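Local atomic coordinates of uncharacterized protein (Leishmania major, PDB entry 2B4W), a protein that is of unknown function, though its family belongs to the beta-fructosidase clan of carbohydrate-active beta-propellers, possibly pointing to a role in sugar binding or processing. Residues 30-38 with 264-272. Sequence-based numbering, arbitrary orientation.
Sequences VYNCSVPFS and VFASGIVMR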
ATOM      1  N   VAL A  30      10.948  -5.669   9.446  1.00 25.42           N
ATOM      2  CA  VAL A  30       9.636  -5.047   9.361  1.00 20.58           C
ATOM      3  C   VAL A  30       9.567  -4.326   8.020  1.00 16.36           C
ATOM      4  O   VAL A  30      10.459  -3.522   7.763  1.00 22.70           O
ATOM      5  CB  VAL A  30       9.369  -4.037  10.482  1.00 18.93           C
ATOM      6  CG1 VAL A  30       7.975  -3.445  10.262  1.00 19.34           C
ATOM      7  CG2 VAL A  30       9.488  -4.682  11.850  1.00 32.24           C
ATOM      8  N   TYR A  31       8.583  -4.624   7.196  1.00 17.47           N
ATOM      9  CA  TYR A  31       8.566  -4.088   5.838  1.00 19.67           C
ATOM     10  C   TYR A  31       7.131  -4.159   5.315  1.00 15.81           C
ATOM     11  O   TYR A  31       6.291  -4.543   6.112  1.00 16.56           O
ATOM     12  CB  TYR A  31       9.545  -4.815   4.943  1.00 18.41           C
ATOM     13  CG  TYR A  31       9.346  -6.274   4.677  1.00 19.64           C
ATOM     14  CD1 TYR A  31       9.687  -7.263   5.598  1.00 20.63           C
ATOM     15  CD2 TYR A  31       8.816  -6.675   3.466  1.00 22.45           C
ATOM     16  CE1 TYR A  31       9.478  -8.589   5.273  1.00 30.86           C
ATOM     17  CE2 TYR A  31       8.603  -7.990   3.136  1.00 22.94           C
ATOM     18  CZ  TYR A  31       8.945  -8.955   4.064  1.00 30.73           C
ATOM     19  OH  TYR A  31       8.730 -10.276   3.736  1.00 24.23           O
ATOM     20  N   ASN A  32       6.958  -3.760   4.075  1.00 19.99           N
ATOM     21  CA  ASN A  32       5.695  -3.614   3.382  1.00 27.73           C
ATOM     22  C   ASN A  32       4.567  -3.243   4.348  1.00 30.32           C
ATOM     23  O   ASN A  32       3.587  -3.952   4.550  1.00 24.42           O
ATOM     24  CB  ASN A  32       5.380  -4.897   2.627  1.00 19.94           C
ATOM     25  CG  ASN A  32       6.392  -5.170   1.530  1.00 24.60           C
ATOM     26  OD1 ASN A  32       7.279  -4.369   1.237  1.00 20.16           O
ATOM     27  ND2 ASN A  32       6.244  -6.329   0.904  1.00 23.84           N
ATOM     28  N   CYS A  33       4.739  -2.078   4.955  1.00 13.39           N
ATOM     29  CA  CYS A  33       3.793  -1.597   5.966  1.00 10.49           C
ATOM     30  C   CYS A  33       2.503  -1.130   5.318  1.00 15.82           C
ATOM     31  O   CYS A  33       2.432  -0.947   4.098  1.00 17.71           O
ATOM     32  CB  CYS A  33       4.455  -0.458   6.728  1.00 20.68           C
ATOM     33  SG  CYS A  33       5.840  -1.007   7.779  1.00 23.31           S
ATOM     34  N   SER A  34       1.482  -0.900   6.148  1.00 14.48           N
ATOM     35  CA  SER A  34       0.343  -0.133   5.666  1.00  9.37           C
ATOM     36  C   SER A  34       0.749   1.327   5.492  1.00 12.47           C
ATOM     37  O   SER A  34       1.835   1.747   5.917  1.00 17.76           O
ATOM     38  CB  SER A  34      -0.841  -0.171   6.622  1.00 13.11           C
ATOM     39  OG  SER A  34      -0.505   0.332   7.882  1.00 13.83           O
ATOM     40  N   VAL A  35      -0.136   2.137   4.918  1.00 20.01           N
ATOM     41  CA  VAL A  35       0.167   3.583   5.021  1.00 14.31           C
ATOM     42  C   VAL A  35       0.056   3.980   6.466  1.00 16.27           C
ATOM     43  O   VAL A  35      -0.741   3.397   7.226  1.00 19.88           O
ATOM     44  CB  VAL A  35      -0.796   4.400   4.146  1.00 18.60           C
ATOM     45  CG1 VAL A  35      -2.205   4.236   4.670  1.00 23.30           C
ATOM     46  CG2 VAL A  35      -0.393   5.855   4.155  1.00 24.87           C
ATOM     47  N   PRO A  36       0.800   4.931   7.007  1.00 17.55           N
ATOM     48  CA  PRO A  36       0.466   5.353   8.372  1.00 15.98           C
ATOM     49  C   PRO A  36      -0.949   5.896   8.506  1.00 18.23           C
ATOM     50  O   PRO A  36      -1.593   6.278   7.532  1.00 22.47           O
ATOM     51  CB  PRO A  36       1.485   6.483   8.628  1.00 18.87           C
ATOM     52  CG  PRO A  36       2.645   6.036   7.781  1.00 15.67           C
ATOM     53  CD  PRO A  36       1.974   5.641   6.484  1.00 20.71           C
ATOM     54  N   PHE A  37      -1.443   5.960   9.749  1.00 17.20           N
ATOM     55  CA  PHE A  37      -2.805   6.442  10.000  1.00 14.01           C
ATOM     56  C   PHE A  37      -2.783   7.055  11.396  1.00 24.90           C
ATOM     57  O   PHE A  37      -1.727   6.959  12.028  1.00 20.18           O
ATOM     58  CB  PHE A  37      -3.876   5.358   9.930  1.00 16.85           C
ATOM     59  CG  PHE A  37      -3.699   4.216  10.928  1.00 18.79           C
ATOM     60  CD1 PHE A  37      -2.817   3.169  10.696  1.00 16.19           C
ATOM     61  CD2 PHE A  37      -4.423   4.198  12.099  1.00 20.76           C
ATOM     62  CE1 PHE A  37      -2.682   2.142  11.620  1.00 13.68           C
ATOM     63  CE2 PHE A  37      -4.312   3.187  13.028  1.00 21.87           C
ATOM     64  CZ  PHE A  37      -3.434   2.140  12.783  1.00 19.23           C
ATOM     65  N   SER A  38      -3.874   7.641  11.858  1.00 22.21           N
ATOM     66  CA  SER A  38      -3.883   8.153  13.237  1.00 23.29           C
ATOM     67  C   SER A  38      -5.058   7.590  14.016  1.00 22.25           C
ATOM     68  O   SER A  38      -6.129   7.341  13.460  1.00 22.50           O
ATOM     69  CB  SER A  38      -3.922   9.691  13.217  1.00 29.08           C
ATOM     70  OG  SER A  38      -5.098  10.148  13.849  1.00 45.20           O
ATOM     71  N   VAL A 264      11.235  -1.807  -4.413  1.00 22.27           N
ATOM     72  CA  VAL A 264      10.511  -1.104  -3.364  1.00 20.24           C
ATOM     73  C   VAL A 264       9.002  -1.307  -3.562  1.00 12.92           C
ATOM     74  O   VAL A 264       8.512  -1.266  -4.676  1.00 19.72           O
ATOM     75  CB  VAL A 264      10.739   0.412  -3.279  1.00 22.80           C
ATOM     76  CG1 VAL A 264      12.088   0.730  -2.648  1.00 18.58           C
ATOM     77  CG2 VAL A 264      10.579   1.010  -4.665  1.00 25.13           C
ATOM     78  N   PHE A 265       8.289  -1.525  -2.468  1.00 19.53           N
ATOM     79  CA  PHE A 265       6.872  -1.889  -2.583  1.00 18.53           C
ATOM     80  C   PHE A 265       6.048  -0.911  -1.768  1.00 17.52           C
ATOM     81  O   PHE A 265       6.139  -0.975  -0.534  1.00 16.12           O
ATOM     82  CB  PHE A 265       6.791  -3.322  -2.072  1.00 25.41           C
ATOM     83  CG  PHE A 265       5.422  -3.956  -2.009  1.00 29.42           C
ATOM     84  CD1 PHE A 265       4.612  -3.750  -0.900  1.00 25.45           C
ATOM     85  CD2 PHE A 265       4.964  -4.752  -3.045  1.00 25.19           C
ATOM     86  CE1 PHE A 265       3.365  -4.333  -0.839  1.00 23.54           C
ATOM     87  CE2 PHE A 265       3.706  -5.339  -2.982  1.00 24.36           C
ATOM     88  CZ  PHE A 265       2.899  -5.133  -1.879  1.00 25.22           C
ATOM     89  N   ALA A 266       5.332  -0.060  -2.471  1.00 20.30           N
ATOM     90  CA  ALA A 266       4.630   1.097  -1.949  1.00 22.80           C
ATOM     91  C   ALA A 266       3.713   0.788  -0.780  1.00 19.08           C
ATOM     92  O   ALA A 266       2.972  -0.200  -0.760  1.00 24.24           O
ATOM     93  CB  ALA A 266       3.807   1.761  -3.067  1.00 12.62           C
ATOM     94  N   SER A 267       3.759   1.650   0.225  1.00 22.00           N
ATOM     95  CA  SER A 267       2.844   1.547   1.363  1.00 19.19           C
ATOM     96  C   SER A 267       1.704   2.558   1.225  1.00 17.03           C
ATOM     97  O   SER A 267       0.533   2.205   1.223  1.00 15.48           O
ATOM     98  CB  SER A 267       3.592   1.750   2.675  1.00 23.35           C
ATOM     99  OG  SER A 267       4.632   0.798   2.807  1.00 24.69           O
ATOM    100  N   GLY A 268       2.077   3.826   1.070  1.00 23.58           N
ATOM    101  CA  GLY A 268       1.145   4.896   0.711  1.00 18.58           C
ATOM    102  C   GLY A 268       1.760   6.266   0.916  1.00 20.41           C
ATOM    103  O   GLY A 268       2.907   6.424   1.367  1.00 20.04           O
ATOM    104  N   ILE A 269       1.005   7.322   0.618  1.00 20.54           N
ATOM    105  CA  ILE A 269       1.492   8.663   0.899  1.00 16.30           C
ATOM    106  C   ILE A 269       0.728   9.343   2.034  1.00 20.47           C
ATOM    107  O   ILE A 269      -0.425   9.041   2.336  1.00 17.77           O
ATOM    108  CB  ILE A 269       1.393   9.604  -0.320  1.00 17.86           C
ATOM    109  CG1 ILE A 269      -0.042   9.689  -0.778  1.00  8.29           C
ATOM    110  CG2 ILE A 269       2.392   9.198  -1.396  1.00 27.07           C
ATOM    111  CD1 ILE A 269      -0.363  10.664  -1.903  1.00 19.29           C
ATOM    112  N   VAL A 270       1.425  10.291   2.657  1.00 19.26           N
ATOM    113  CA  VAL A 270       0.805  11.139   3.670  1.00 20.58           C
ATOM    114  C   VAL A 270       0.942  12.601   3.238  1.00 29.37           C
ATOM    115  O   VAL A 270       2.053  13.040   2.951  1.00 18.49           O
ATOM    116  CB  VAL A 270       1.441  10.935   5.049  1.00 19.87           C
ATOM    117  CG1 VAL A 270       0.875  11.905   6.069  1.00 12.00           C
ATOM    118  CG2 VAL A 270       1.247   9.503   5.553  1.00 25.81           C
HETATM  119  N   MSE A 271      -0.151  13.343   3.189  1.00 16.53           N
HETATM  120  CA  MSE A 271      -0.133  14.763   2.855  1.00 18.65           C
HETATM  121  C   MSE A 271       0.604  15.576   3.904  1.00 17.26           C
HETATM  122  O   MSE A 271       0.393  15.487   5.111  1.00 22.22           O
HETATM  123  CB  MSE A 271      -1.568  15.251   2.705  1.00 25.98           C
HETATM  124  CG  MSE A 271      -1.917  16.281   1.668  1.00 38.50           C
HETATM  125 SE   MSE A 271      -1.135  15.998  -0.076  1.00 21.28          SE
HETATM  126  CE  MSE A 271      -0.206  17.677   0.085  1.00 23.20           C
ATOM    127  N   ARG A 272       1.514  16.439   3.461  1.00 21.52           N
ATOM    128  CA  ARG A 272       2.236  17.282   4.411  1.00 27.54           C
ATOM    129  C   ARG A 272       1.694  18.708   4.364  1.00 30.02           C
ATOM    130  O   ARG A 272       1.078  19.054   3.356  1.00 22.28           O
ATOM    131  CB  ARG A 272       3.727  17.326   4.081  1.00 24.68           C
ATOM    132  CG  ARG A 272       4.421  15.973   4.198  1.00 25.97           C
ATOM    133  CD  ARG A 272       5.782  16.009   3.513  1.00 32.24           C
ATOM    134  NE  ARG A 272       6.601  17.080   4.051  1.00 32.26           N
ATOM    135  CZ  ARG A 272       7.557  17.042   4.959  1.00 26.18           C
ATOM    136  NH1 ARG A 272       7.944  15.923   5.545  1.00 25.26           N
ATOM    137  NH2 ARG A 272       8.152  18.191   5.274  1.00 28.48           N
TER
HETATM  138  O   HOH W   1       3.732  -1.628   1.764  1.00 16.84           O
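N32 lays its amide over the CD1 side of the F265 ring, the planes 28° apart. The contact is off centre: N32 CG sits 3.3 Å from F265 CD1, and N32 ND2 lies 3.5 Å above the ring plane near the rim. With CG anti to the backbone N (chi1 177°), the F265 ring extends from its strand to the N32 amide. The amide is held from beyond the pair by D83, which accepts from N32 ND2, and the F265 ring also meets that of H208.

The polar centre is S267. Its OG comes within 3.1 Å of C33 O, but its strong partner is E288, whose carboxylate spans both segments: OE2 pairs with S267 OG and OE1 with C33 N. A water adds a second link, 2.8 Å from C33 O and 3.0 Å from A266 O and placed to donate to both, although other acceptors compete for its two protons.

Further along, V35 swings CG2 anti to its backbone N, 3.7 Å from I269 O and close to G268 CA; with no side chain on G268, the two backbones close to 4.6 Å between the CA atoms of V35 and G268. There S267 and G268 form a classic beta bulge against Y280. V270 CG2 then meets both V35 CG2 and P36 CD, the latter at 4.0 Å.

Where they touch, residues 32-36 and 265-270 run nearly parallel (5°), yet are not paired as neighbouring strands: the loop between strands 29-31 and 37-39 packs on strand 264-271 near the centre of what is probably a five-bladed propeller. Its cohesion rests on a shared carboxylate, water and van der Waals contact rather than direct backbone pairing.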